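Local coordinates for protein aminotransferase TlmJ (Streptoalloteichus hindustanus, PDB 5UID) that probably transfers amino groups as a pyridoxal 5'-phosphate-dependent aminotransferase of the DegT/DnrJ/EryC1 family, at residues 307-312 with 352-357; 83-88 with 326-331; 267-272 with 360-365; 274-279 with 367-372. All blocks are in the same frame, centred on the assembly; numbering follows the deposited sequence.

How the contacts relate
The four contacts tie late parts of the chain to one another and, in contact 2, to the large mixed sheet through the loop after strand 79-83. Along the chain the first segments come in the order 83-88, 267-272, 274-279 and 307-312, and their partners all fall between 326 and 372. Contacts 1 and 2 touch, with centres about 13 Å apart, where Cys357 runs beside Thr327. Contacts 3 and 4 share helix 249-280, their centres about 10 Å apart. Contact 1 is nested inside the loops closed by contacts 3 and 4. Contacts 1, 3 and 4 hold the C-terminal part of the fold together; contact 2 sets its loop 326-331 beside the cofactor lysine.

Contact 1. Residues 307-312 with 352-357; sequences MDASVR and AEETLC
Arg312 reaches across to the end of helix 346-354 and spends its guanidinium on backbone oxygens. Arg312 NH2 donates to Ala352 O at 2.6 Å and to Thr355 O at 2.9 Å, both acceptors lying in the guanidinium plane, while NH1 adds a weak bond to Ala352 O. Glu353 O sits over the centre of one face of the group, 3.6 Å above its plane. CG stands anti to the backbone N (chi1 -161°), and bends at chi2 and chi3 bring the edge of the group to the oxygens of Ala352 and Thr355 and lay its face on Glu353 O. With an alanine in place of the arginine, the carbonyls of Ala352 and Thr355 would probably lose these donors where the helix gives way to strand. The packing is also close at Met307, a selenomethionine, whose N donates to Glu354 O in the carbonyl plane at 2.9 Å and whose CE rests 3.8 Å from Leu356 CB. The outer side is looser: Ala309 CB meets Glu353 CB at 3.8 Å, and a water links Asp308 OD1, Ala309 N and Glu354 OE2, while Glu354 OE1 pairs with Arg350. Asp308 caps helix 309-321 through Ser310 N. The contact thus joins the start of that helix to the junction of helix 346-354 with strand 355-358, which pairs antiparallel with strand 303-306; Trp234 of the second subunit packs on Arg312.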
# COMPACT_ATOMS: atom_id res chain seq x y z
N MSE A 307 -27.30 -20.69 -13.38
CA MSE A 307 -27.92 -22.01 -13.40
C MSE A 307 -28.71 -22.23 -12.12
O MSE A 307 -28.72 -21.37 -11.24
CB MSE A 307 -26.85 -23.09 -13.58
CG MSE A 307 -25.85 -23.17 -12.44
SE MSE A 307 -24.18 -24.05 -12.96
CE MSE A 307 -23.28 -22.53 -13.78
N ASP A 308 -29.40 -23.36 -12.02
CA ASP A 308 -30.18 -23.65 -10.83
C ASP A 308 -29.27 -23.80 -9.61
O ASP A 308 -28.18 -24.38 -9.70
CB ASP A 308 -31.01 -24.91 -11.02
CG ASP A 308 -32.01 -25.13 -9.90
OD1 ASP A 308 -33.03 -24.40 -9.86
OD2 ASP A 308 -31.79 -26.02 -9.06
N ALA A 309 -29.72 -23.26 -8.48
CA ALA A 309 -28.88 -23.23 -7.28
C ALA A 309 -28.51 -24.64 -6.81
O ALA A 309 -27.46 -24.82 -6.18
CB ALA A 309 -29.58 -22.46 -6.16
N SER A 310 -29.35 -25.63 -7.09
CA SER A 310 -29.07 -26.99 -6.66
C SER A 310 -27.90 -27.62 -7.41
O SER A 310 -27.41 -28.67 -6.98
CB SER A 310 -30.31 -27.87 -6.81
OG SER A 310 -30.74 -27.93 -8.16
N VAL A 311 -27.45 -27.02 -8.51
CA VAL A 311 -26.33 -27.56 -9.28
C VAL A 311 -25.15 -26.60 -9.36
O VAL A 311 -24.11 -26.99 -9.90
CB VAL A 311 -26.77 -27.97 -10.70
CG1 VAL A 311 -28.03 -28.82 -10.65
CG2 VAL A 311 -26.97 -26.74 -11.58
N ARG A 312 -25.28 -25.37 -8.85
CA ARG A 312 -24.18 -24.41 -8.95
C ARG A 312 -22.95 -24.90 -8.21
O ARG A 312 -21.84 -24.91 -8.76
CB ARG A 312 -24.63 -23.05 -8.41
CG ARG A 312 -23.77 -21.85 -8.86
CD ARG A 312 -22.51 -21.68 -8.02
NE ARG A 312 -22.80 -21.64 -6.59
CZ ARG A 312 -23.17 -20.55 -5.93
NH1 ARG A 312 -23.41 -20.60 -4.63
NH2 ARG A 312 -23.31 -19.39 -6.58
N ALA A 352 -26.27 -14.83 -5.68
CA ALA A 352 -25.21 -15.52 -4.95
C ALA A 352 -25.36 -17.04 -5.00
O ALA A 352 -24.37 -17.75 -4.82
CB ALA A 352 -25.17 -15.05 -3.50
N GLU A 353 -26.57 -17.54 -5.23
CA GLU A 353 -26.80 -18.98 -5.27
C GLU A 353 -26.81 -19.55 -6.68
O GLU A 353 -26.68 -20.77 -6.84
CB GLU A 353 -28.13 -19.33 -4.59
CG GLU A 353 -28.11 -19.18 -3.08
CD GLU A 353 -29.46 -19.50 -2.46
OE1 GLU A 353 -30.39 -18.67 -2.61
OE2 GLU A 353 -29.60 -20.58 -1.85
N GLU A 354 -26.95 -18.71 -7.70
CA GLU A 354 -27.15 -19.19 -9.06
C GLU A 354 -26.03 -18.83 -10.03
O GLU A 354 -26.03 -19.34 -11.16
CB GLU A 354 -28.48 -18.66 -9.62
CG GLU A 354 -29.70 -19.14 -8.86
CD GLU A 354 -31.00 -18.62 -9.45
OE1 GLU A 354 -30.94 -17.77 -10.37
OE2 GLU A 354 -32.08 -19.07 -9.01
N THR A 355 -25.09 -17.98 -9.64
CA THR A 355 -24.09 -17.46 -10.55
C THR A 355 -22.76 -18.17 -10.35
O THR A 355 -22.37 -18.47 -9.22
CB THR A 355 -23.91 -15.95 -10.36
OG1 THR A 355 -25.20 -15.32 -10.28
CG2 THR A 355 -23.14 -15.35 -11.52
N LEU A 356 -22.07 -18.44 -11.46
CA LEU A 356 -20.73 -19.00 -11.45
C LEU A 356 -19.91 -18.28 -12.50
O LEU A 356 -20.37 -18.09 -13.63
CB LEU A 356 -20.75 -20.51 -11.73
CG LEU A 356 -19.44 -21.25 -11.49
CD1 LEU A 356 -19.09 -21.25 -10.01
CD2 LEU A 356 -19.50 -22.67 -12.04
N CYS A 357 -18.70 -17.87 -12.13
CA CYS A 357 -17.81 -17.13 -13.02
C CYS A 357 -16.80 -18.08 -13.64
O CYS A 357 -16.09 -18.81 -12.93
CB CYS A 357 -17.10 -16.02 -12.26
SG CYS A 357 -18.22 -14.83 -11.48
O HOH W 1 -32.35 -21.80 -8.59

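Contact 2. Residues 83-88 with 326-331; sequences PSISFV and TTFRYA. With SO4 (sulfate ion), chain E.
The CB of Tyr330 is directed toward the loop 83-88, and Ile85 meets its ring at the edge. The branch that does so is Ile85 CG2, near the ring plane, 4.1 Å from Tyr330 CD1, while the other branch carries Ile85 CD1 to 3.3 Å from Tyr330 O. Ile85 CG1 is anti to the carbonyl carbon (chi1 -52°), which leaves CG2 anti to the backbone N and turned to the tyrosine. Ile85 CD1 also approaches the edge of the Phe328 ring, its CZ 4.4 Å away. Farther along, Ser86 O lies 3.6 Å from Tyr330 CB, and Phe87 CD1 comes within 4.4 Å of Tyr330 CE2. Arg329 CB sits over the centre of one face of the tyrosine ring, while the loop meets it at the edge and obliquely; the peptide bond before Tyr330 is cis. No direct hydrogen bond crosses the contact, but a water donates to both Ser86 O and Ala331 O. Ile85 is the centre of an inverse gamma turn. The guanidinium of Arg329 turns elsewhere: its NH1 and NH2 hold a sulfate, probably from the crystallisation liquor, at the edge of the group, helped by Thr327 OG1. Tyr330 OH is hydrogen-bonded to O3 of the pyridoxal-lysine at position 187, which places this packing beside the cofactor. Around it, loop 83-88 joins strand 79-83 of the large sheet to helix 88-95, helix 346-354 packs on Ile85 and Phe328 through Ala348 and Ala352, and Phe87 meets Leu214 of the second subunit.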
# COMPACT_ATOMS: atom_id res chain seq x y z
N PRO A 83 -24.41 -1.50 -3.62
CA PRO A 83 -25.05 -2.80 -3.83
C PRO A 83 -24.45 -3.86 -2.94
O PRO A 83 -23.27 -3.81 -2.58
CB PRO A 83 -24.79 -3.09 -5.32
CG PRO A 83 -23.60 -2.27 -5.66
CD PRO A 83 -23.72 -1.02 -4.83
N SER A 84 -25.29 -4.83 -2.56
CA SER A 84 -24.79 -5.98 -1.80
C SER A 84 -23.67 -6.68 -2.56
O SER A 84 -22.75 -7.24 -1.94
CB SER A 84 -25.93 -6.95 -1.50
OG SER A 84 -25.48 -8.04 -0.73
N ILE A 85 -23.72 -6.66 -3.88
CA ILE A 85 -22.65 -7.24 -4.71
C ILE A 85 -21.62 -6.13 -4.88
O ILE A 85 -21.53 -5.45 -5.91
CB ILE A 85 -23.17 -7.78 -6.04
CG1 ILE A 85 -24.35 -8.72 -5.81
CG2 ILE A 85 -22.06 -8.48 -6.81
CD1 ILE A 85 -24.04 -9.87 -4.87
N SER A 86 -20.81 -5.94 -3.84
CA SER A 86 -19.72 -4.98 -3.87
C SER A 86 -18.48 -5.62 -3.26
O SER A 86 -18.57 -6.62 -2.53
CB SER A 86 -20.06 -3.68 -3.11
OG SER A 86 -21.10 -2.97 -3.76
N PHE A 87 -17.33 -5.05 -3.57
CA PHE A 87 -16.08 -5.51 -2.98
C PHE A 87 -16.06 -5.21 -1.49
O PHE A 87 -16.53 -4.15 -1.05
CB PHE A 87 -14.89 -4.86 -3.68
CG PHE A 87 -13.56 -5.30 -3.14
CD1 PHE A 87 -13.11 -6.60 -3.32
CD2 PHE A 87 -12.75 -4.41 -2.45
CE1 PHE A 87 -11.89 -7.00 -2.82
CE2 PHE A 87 -11.53 -4.80 -1.94
CZ PHE A 87 -11.10 -6.10 -2.13
N VAL A 88 -15.50 -6.14 -0.71
CA VAL A 88 -15.52 -6.01 0.75
C VAL A 88 -14.81 -4.74 1.20
O VAL A 88 -15.20 -4.12 2.20
CB VAL A 88 -14.91 -7.27 1.40
CG1 VAL A 88 -13.48 -7.48 0.94
CG2 VAL A 88 -14.99 -7.18 2.92
N THR A 326 -13.23 -22.22 -11.01
CA THR A 326 -14.36 -21.30 -11.06
C THR A 326 -14.52 -20.68 -9.69
O THR A 326 -13.99 -21.19 -8.69
CB THR A 326 -15.68 -21.97 -11.47
OG1 THR A 326 -15.98 -23.06 -10.58
CG2 THR A 326 -15.64 -22.47 -12.91
N THR A 327 -15.26 -19.57 -9.63
CA THR A 327 -15.51 -18.89 -8.37
C THR A 327 -16.74 -18.00 -8.54
O THR A 327 -17.34 -17.94 -9.62
CB THR A 327 -14.30 -18.07 -7.92
OG1 THR A 327 -14.54 -17.54 -6.61
CG2 THR A 327 -14.05 -16.91 -8.88
N PHE A 328 -17.11 -17.32 -7.46
CA PHE A 328 -18.18 -16.33 -7.50
C PHE A 328 -17.69 -15.01 -6.92
O PHE A 328 -17.07 -14.99 -5.86
CB PHE A 328 -19.42 -16.80 -6.74
CG PHE A 328 -20.47 -15.73 -6.58
CD1 PHE A 328 -21.29 -15.38 -7.64
CD2 PHE A 328 -20.62 -15.06 -5.37
CE1 PHE A 328 -22.24 -14.39 -7.50
CE2 PHE A 328 -21.57 -14.07 -5.23
CZ PHE A 328 -22.38 -13.74 -6.30
N ARG A 329 -17.98 -13.93 -7.64
CA ARG A 329 -17.81 -12.57 -7.16
C ARG A 329 -19.11 -11.82 -7.44
O ARG A 329 -19.75 -12.05 -8.46
CB ARG A 329 -16.64 -11.85 -7.85
CG ARG A 329 -15.29 -12.52 -7.68
CD ARG A 329 -14.75 -12.33 -6.28
NE ARG A 329 -13.36 -12.76 -6.18
CZ ARG A 329 -12.99 -14.01 -5.91
NH1 ARG A 329 -11.70 -14.32 -5.84
NH2 ARG A 329 -13.91 -14.94 -5.71
N TYR A 330 -19.51 -10.94 -6.52
CA TYR A 330 -18.87 -10.75 -5.22
C TYR A 330 -19.83 -11.23 -4.15
O TYR A 330 -21.04 -11.00 -4.25
CB TYR A 330 -18.51 -9.27 -5.00
CG TYR A 330 -17.55 -8.72 -6.03
CD1 TYR A 330 -18.01 -8.22 -7.24
CD2 TYR A 330 -16.18 -8.70 -5.78
CE1 TYR A 330 -17.13 -7.72 -8.19
CE2 TYR A 330 -15.29 -8.20 -6.73
CZ TYR A 330 -15.78 -7.71 -7.92
OH TYR A 330 -14.90 -7.22 -8.86
N ALA A 331 -19.30 -11.90 -3.14
CA ALA A 331 -20.14 -12.45 -2.08
C ALA A 331 -21.06 -11.37 -1.53
O ALA A 331 -20.61 -10.23 -1.31
CB ALA A 331 -19.28 -13.04 -0.96
S SO4 E . -11.61 -17.71 -4.50
O1 SO4 E . -12.13 -18.64 -5.51
O2 SO4 E . -12.70 -16.85 -4.03
O3 SO4 E . -10.56 -16.89 -5.09
O4 SO4 E . -11.07 -18.47 -3.38
O HOH W 2 -18.10 -9.18 -1.52

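Contact 3. Residues 267-272 with 360-365; sequences RRRREI and LHQALS. With SO4 (sulfate ion), chain G.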
# COMPACT_ATOMS: atom_id res chain seq x y z
N ARG A 267 -9.62 -6.92 -26.50
CA ARG A 267 -10.04 -7.59 -27.73
C ARG A 267 -9.93 -9.10 -27.60
O ARG A 267 -10.82 -9.84 -28.05
CB ARG A 267 -9.22 -7.09 -28.92
CG ARG A 267 -9.65 -5.73 -29.44
CD ARG A 267 -9.03 -5.45 -30.80
NE ARG A 267 -7.57 -5.42 -30.74
CZ ARG A 267 -6.85 -4.32 -30.56
NH1 ARG A 267 -7.45 -3.14 -30.43
NH2 ARG A 267 -5.52 -4.39 -30.52
N ARG A 268 -8.86 -9.59 -26.98
CA ARG A 268 -8.71 -11.02 -26.77
C ARG A 268 -9.78 -11.54 -25.81
O ARG A 268 -10.38 -12.59 -26.06
CB ARG A 268 -7.31 -11.34 -26.25
CG ARG A 268 -7.10 -12.79 -25.86
CD ARG A 268 -7.43 -13.72 -27.02
NE ARG A 268 -7.27 -15.12 -26.64
CZ ARG A 268 -7.65 -16.15 -27.39
NH1 ARG A 268 -8.22 -15.93 -28.57
NH2 ARG A 268 -7.46 -17.39 -26.97
N ARG A 269 -10.04 -10.81 -24.72
CA ARG A 269 -11.09 -11.21 -23.80
C ARG A 269 -12.46 -11.18 -24.47
O ARG A 269 -13.32 -12.01 -24.16
CB ARG A 269 -11.08 -10.31 -22.57
CG ARG A 269 -9.87 -10.50 -21.67
CD ARG A 269 -9.73 -9.35 -20.68
NE ARG A 269 -8.74 -9.62 -19.65
CZ ARG A 269 -9.04 -10.05 -18.42
NH1 ARG A 269 -8.07 -10.29 -17.55
NH2 ARG A 269 -10.31 -10.24 -18.07
N ARG A 270 -12.68 -10.23 -25.38
CA ARG A 270 -13.98 -10.14 -26.05
C ARG A 270 -14.20 -11.33 -26.97
O ARG A 270 -15.30 -11.90 -27.00
CB ARG A 270 -14.08 -8.83 -26.83
CG ARG A 270 -15.37 -8.70 -27.63
CD ARG A 270 -15.46 -7.36 -28.35
NE ARG A 270 -16.70 -7.22 -29.10
CZ ARG A 270 -17.05 -6.14 -29.79
NH1 ARG A 270 -16.24 -5.09 -29.83
NH2 ARG A 270 -18.20 -6.11 -30.44
N GLU A 271 -13.18 -11.73 -27.73
CA GLU A 271 -13.36 -12.87 -28.63
C GLU A 271 -13.50 -14.17 -27.86
O GLU A 271 -14.13 -15.12 -28.35
CB GLU A 271 -12.20 -12.94 -29.63
CG GLU A 271 -10.90 -13.50 -29.09
CD GLU A 271 -9.78 -13.49 -30.12
OE1 GLU A 271 -9.49 -12.40 -30.67
OE2 GLU A 271 -9.19 -14.56 -30.38
N ILE A 272 -12.94 -14.25 -26.65
CA ILE A 272 -13.17 -15.42 -25.81
C ILE A 272 -14.63 -15.47 -25.38
O ILE A 272 -15.30 -16.50 -25.52
CB ILE A 272 -12.23 -15.40 -24.59
CG1 ILE A 272 -10.78 -15.62 -25.02
CG2 ILE A 272 -12.65 -16.46 -23.58
CD1 ILE A 272 -9.79 -15.45 -23.88
N LEU A 360 -11.78 -16.17 -17.60
CA LEU A 360 -11.81 -15.14 -18.64
C LEU A 360 -10.61 -14.21 -18.42
O LEU A 360 -10.63 -13.38 -17.51
CB LEU A 360 -13.12 -14.37 -18.61
CG LEU A 360 -13.24 -13.23 -19.63
CD1 LEU A 360 -13.12 -13.77 -21.05
CD2 LEU A 360 -14.55 -12.48 -19.45
N HIS A 361 -9.59 -14.37 -19.26
CA HIS A 361 -8.41 -13.51 -19.23
C HIS A 361 -7.64 -13.73 -20.52
O HIS A 361 -7.81 -14.75 -21.20
CB HIS A 361 -7.53 -13.79 -18.00
CG HIS A 361 -7.13 -15.22 -17.86
ND1 HIS A 361 -6.10 -15.78 -18.57
CD2 HIS A 361 -7.63 -16.21 -17.08
CE1 HIS A 361 -5.97 -17.06 -18.24
NE2 HIS A 361 -6.90 -17.34 -17.34
N GLN A 362 -6.77 -12.77 -20.84
CA GLN A 362 -6.07 -12.81 -22.12
C GLN A 362 -4.95 -13.84 -22.16
O GLN A 362 -4.30 -13.97 -23.20
CB GLN A 362 -5.52 -11.43 -22.48
CG GLN A 362 -4.43 -10.91 -21.56
CD GLN A 362 -4.99 -10.24 -20.32
OE1 GLN A 362 -6.20 -10.24 -20.09
NE2 GLN A 362 -4.10 -9.65 -19.53
N ALA A 363 -4.70 -14.57 -21.07
CA ALA A 363 -3.73 -15.65 -21.09
C ALA A 363 -4.34 -16.99 -21.50
O ALA A 363 -3.60 -17.96 -21.69
CB ALA A 363 -3.05 -15.80 -19.73
N LEU A 364 -5.66 -17.06 -21.63
CA LEU A 364 -6.31 -18.29 -22.05
C LEU A 364 -5.98 -18.59 -23.51
O LEU A 364 -6.13 -17.73 -24.38
CB LEU A 364 -7.82 -18.18 -21.87
CG LEU A 364 -8.36 -18.06 -20.45
CD1 LEU A 364 -9.84 -17.72 -20.46
CD2 LEU A 364 -8.11 -19.35 -19.69
N SER A 365 -5.52 -19.81 -23.77
CA SER A 365 -5.34 -20.24 -25.14
C SER A 365 -6.67 -20.74 -25.71
O SER A 365 -7.64 -20.96 -24.98
CB SER A 365 -4.28 -21.34 -25.23
OG SER A 365 -4.70 -22.51 -24.56
S SO4 G . -4.20 -1.11 -30.38
O1 SO4 G . -5.65 -1.27 -30.46
O2 SO4 G . -3.68 -0.79 -31.71
O3 SO4 G . -3.88 -0.01 -29.47
O4 SO4 G . -3.59 -2.34 -29.90
O HOH W 3 -5.16 -9.93 -16.86
O HOH W 4 -10.59 -11.48 -15.55
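Arg269 leaves the helix with CG anti to the carbonyl carbon (chi1 -69°) and runs extended to NE, while Gln362 has CG between its backbone N and carbonyl carbon (chi1 66°) and bends at chi2, which brings the amide oxygen up to that nitrogen. Arg269 NE donates to Gln362 OE1 at 2.7 Å, nearly along the C=O axis; NH1 adds a weak bond to the same oxygen. His361 CA lies over the centre of the Arg269 guanidinium face, 3.6 Å above its plane, and two waters sit at the edge, one bridging NH1 to Gln362 NE2 and one bridging NH2 to Leu360 O. A leucine replacing Arg269 would probably leave Gln362 OE1 without both of its arginine donors, with the amide held mainly through NE2, which is bonded to Thr13. Here helix 249-280 packs against the loop between strand 355-358 and helix 366-383, which folds as a type I beta turn from His361 to Leu364 and ends at Ser365, the N-cap of the latter helix. Arg268 holds the far end of that turn: its NH2 gives an almost straight bond (175°) to Leu364 O at 2.9 Å and pairs with Asp366. Between the two arginines Ile272 fills the apolar middle, CG2 3.7 Å from Leu360 CD1 and CD1 3.9 Å from Leu364 CB.

Contact 4. Residues 274-279 with 367-372; sequences ERYDQG and SDVETV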
# COMPACT_ATOMS: atom_id res chain seq x y z
N GLU A 274 -17.16 -14.15 -26.78
CA GLU A 274 -18.01 -14.45 -27.93
C GLU A 274 -17.96 -15.93 -28.29
O GLU A 274 -18.98 -16.52 -28.65
CB GLU A 274 -17.60 -13.57 -29.11
CG GLU A 274 -17.91 -12.10 -28.91
CD GLU A 274 -17.39 -11.22 -30.02
OE1 GLU A 274 -16.55 -11.69 -30.82
OE2 GLU A 274 -17.81 -10.04 -30.10
N ARG A 275 -16.78 -16.54 -28.19
CA ARG A 275 -16.69 -17.99 -28.37
C ARG A 275 -17.48 -18.71 -27.28
O ARG A 275 -18.14 -19.72 -27.55
CB ARG A 275 -15.23 -18.43 -28.37
CG ARG A 275 -15.04 -19.94 -28.41
CD ARG A 275 -15.56 -20.54 -29.71
NE ARG A 275 -15.59 -22.00 -29.67
CZ ARG A 275 -16.69 -22.73 -29.54
NH1 ARG A 275 -17.88 -22.13 -29.46
NH2 ARG A 275 -16.62 -24.05 -29.51
N TYR A 276 -17.42 -18.21 -26.05
CA TYR A 276 -18.26 -18.75 -24.98
C TYR A 276 -19.73 -18.63 -25.34
O TYR A 276 -20.50 -19.59 -25.19
CB TYR A 276 -17.98 -18.02 -23.66
CG TYR A 276 -16.75 -18.47 -22.91
CD1 TYR A 276 -16.10 -19.65 -23.23
CD2 TYR A 276 -16.25 -17.71 -21.86
CE1 TYR A 276 -14.98 -20.07 -22.52
CE2 TYR A 276 -15.13 -18.11 -21.15
CZ TYR A 276 -14.50 -19.29 -21.49
OH TYR A 276 -13.38 -19.68 -20.78
N ASP A 277 -20.15 -17.45 -25.82
CA ASP A 277 -21.54 -17.27 -26.23
C ASP A 277 -21.93 -18.28 -27.30
O ASP A 277 -23.03 -18.84 -27.26
CB ASP A 277 -21.75 -15.84 -26.75
CG ASP A 277 -21.63 -14.79 -25.66
OD1 ASP A 277 -21.77 -15.14 -24.47
OD2 ASP A 277 -21.41 -13.61 -26.01
N GLN A 278 -21.04 -18.53 -28.26
CA GLN A 278 -21.36 -19.46 -29.34
C GLN A 278 -21.55 -20.88 -28.82
O GLN A 278 -22.48 -21.58 -29.22
CB GLN A 278 -20.27 -19.43 -30.41
CG GLN A 278 -20.54 -20.32 -31.60
CD GLN A 278 -19.39 -20.35 -32.59
OE1 GLN A 278 -18.23 -20.21 -32.20
NE2 GLN A 278 -19.70 -20.53 -33.86
N GLY A 279 -20.68 -21.33 -27.91
CA GLY A 279 -20.71 -22.70 -27.45
C GLY A 279 -21.69 -23.01 -26.34
O GLY A 279 -21.96 -24.19 -26.08
N SER A 367 -7.15 -23.64 -26.78
CA SER A 367 -7.35 -24.95 -26.16
C SER A 367 -8.02 -24.82 -24.80
O SER A 367 -8.90 -25.61 -24.45
CB SER A 367 -6.02 -25.68 -26.04
OG SER A 367 -6.17 -26.88 -25.30
N ASP A 368 -7.60 -23.83 -24.00
CA ASP A 368 -8.23 -23.60 -22.71
C ASP A 368 -9.71 -23.25 -22.87
O ASP A 368 -10.56 -23.75 -22.13
CB ASP A 368 -7.50 -22.49 -21.95
CG ASP A 368 -6.07 -22.85 -21.60
OD1 ASP A 368 -5.81 -24.04 -21.34
OD2 ASP A 368 -5.22 -21.95 -21.59
N VAL A 369 -10.02 -22.38 -23.84
CA VAL A 369 -11.40 -21.95 -24.05
C VAL A 369 -12.28 -23.13 -24.43
O VAL A 369 -13.40 -23.27 -23.94
CB VAL A 369 -11.45 -20.83 -25.11
CG1 VAL A 369 -12.89 -20.45 -25.41
CG2 VAL A 369 -10.66 -19.63 -24.64
N GLU A 370 -11.78 -24.00 -25.31
CA GLU A 370 -12.55 -25.18 -25.70
C GLU A 370 -12.66 -26.17 -24.55
O GLU A 370 -13.67 -26.88 -24.45
CB GLU A 370 -11.92 -25.84 -26.93
CG GLU A 370 -11.90 -24.95 -28.17
CD GLU A 370 -13.29 -24.54 -28.62
OE1 GLU A 370 -14.24 -25.34 -28.45
OE2 GLU A 370 -13.44 -23.42 -29.15
N THR A 371 -11.65 -26.24 -23.68
CA THR A 371 -11.75 -27.10 -22.50
C THR A 371 -12.84 -26.61 -21.56
O THR A 371 -13.58 -27.42 -20.99
CB THR A 371 -10.40 -27.15 -21.78
OG1 THR A 371 -9.38 -27.59 -22.69
CG2 THR A 371 -10.46 -28.11 -20.60
N VAL A 372 -12.96 -25.30 -21.38
CA VAL A 372 -13.99 -24.75 -20.50
C VAL A 372 -15.37 -25.02 -21.08
O VAL A 372 -16.27 -25.51 -20.38
CB VAL A 372 -13.76 -23.25 -20.27
CG1 VAL A 372 -14.96 -22.63 -19.56
CG2 VAL A 372 -12.49 -23.02 -19.46
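A salt bridge joins Arg275 to Glu370 across the two helices, side-on, with one nitrogen to each carboxylate oxygen. Arg275 NE donates to Glu370 OE2 at 2.6 Å, and Arg275 NH2 to Glu370 OE1 at 2.9 Å. Both oxygens use their syn lone pairs, and the guanidinium and carboxylate planes are nearly coplanar, 27° apart. The two side chains cross at about a right angle; Arg275 CG is anti to its own N (chi1 175°) and the chain then bends at chi2, while Glu370 also bends at chi2, which turns its carboxylate back toward the arginine although its CB points away.

The apolar contacts lie on the buried side of this pair. Val369 CG1 is wedged between the two neighbours on helix 249-280, 3.7 Å from Arg275 CG and 3.6 Å from Tyr276 CE1. One helical turn on, Val372 CG1 packs 3.9 Å from Tyr276 CZ beside the hydroxyl end of the ring. That hydroxyl has its hydrogen bond elsewhere, with Pro359 O, so the tyrosine also ties the helix to the loop before helix 366-383.

Axes of the two segments approach to 10.4 Å and cross at -33°, running in roughly the same direction. Such a pair, with valines and a tyrosine inside and an ion pair at the rim, is ordinary helix-helix packing, here joining the long helix 249-280 to the C-terminal helix of the aminotransferase fold.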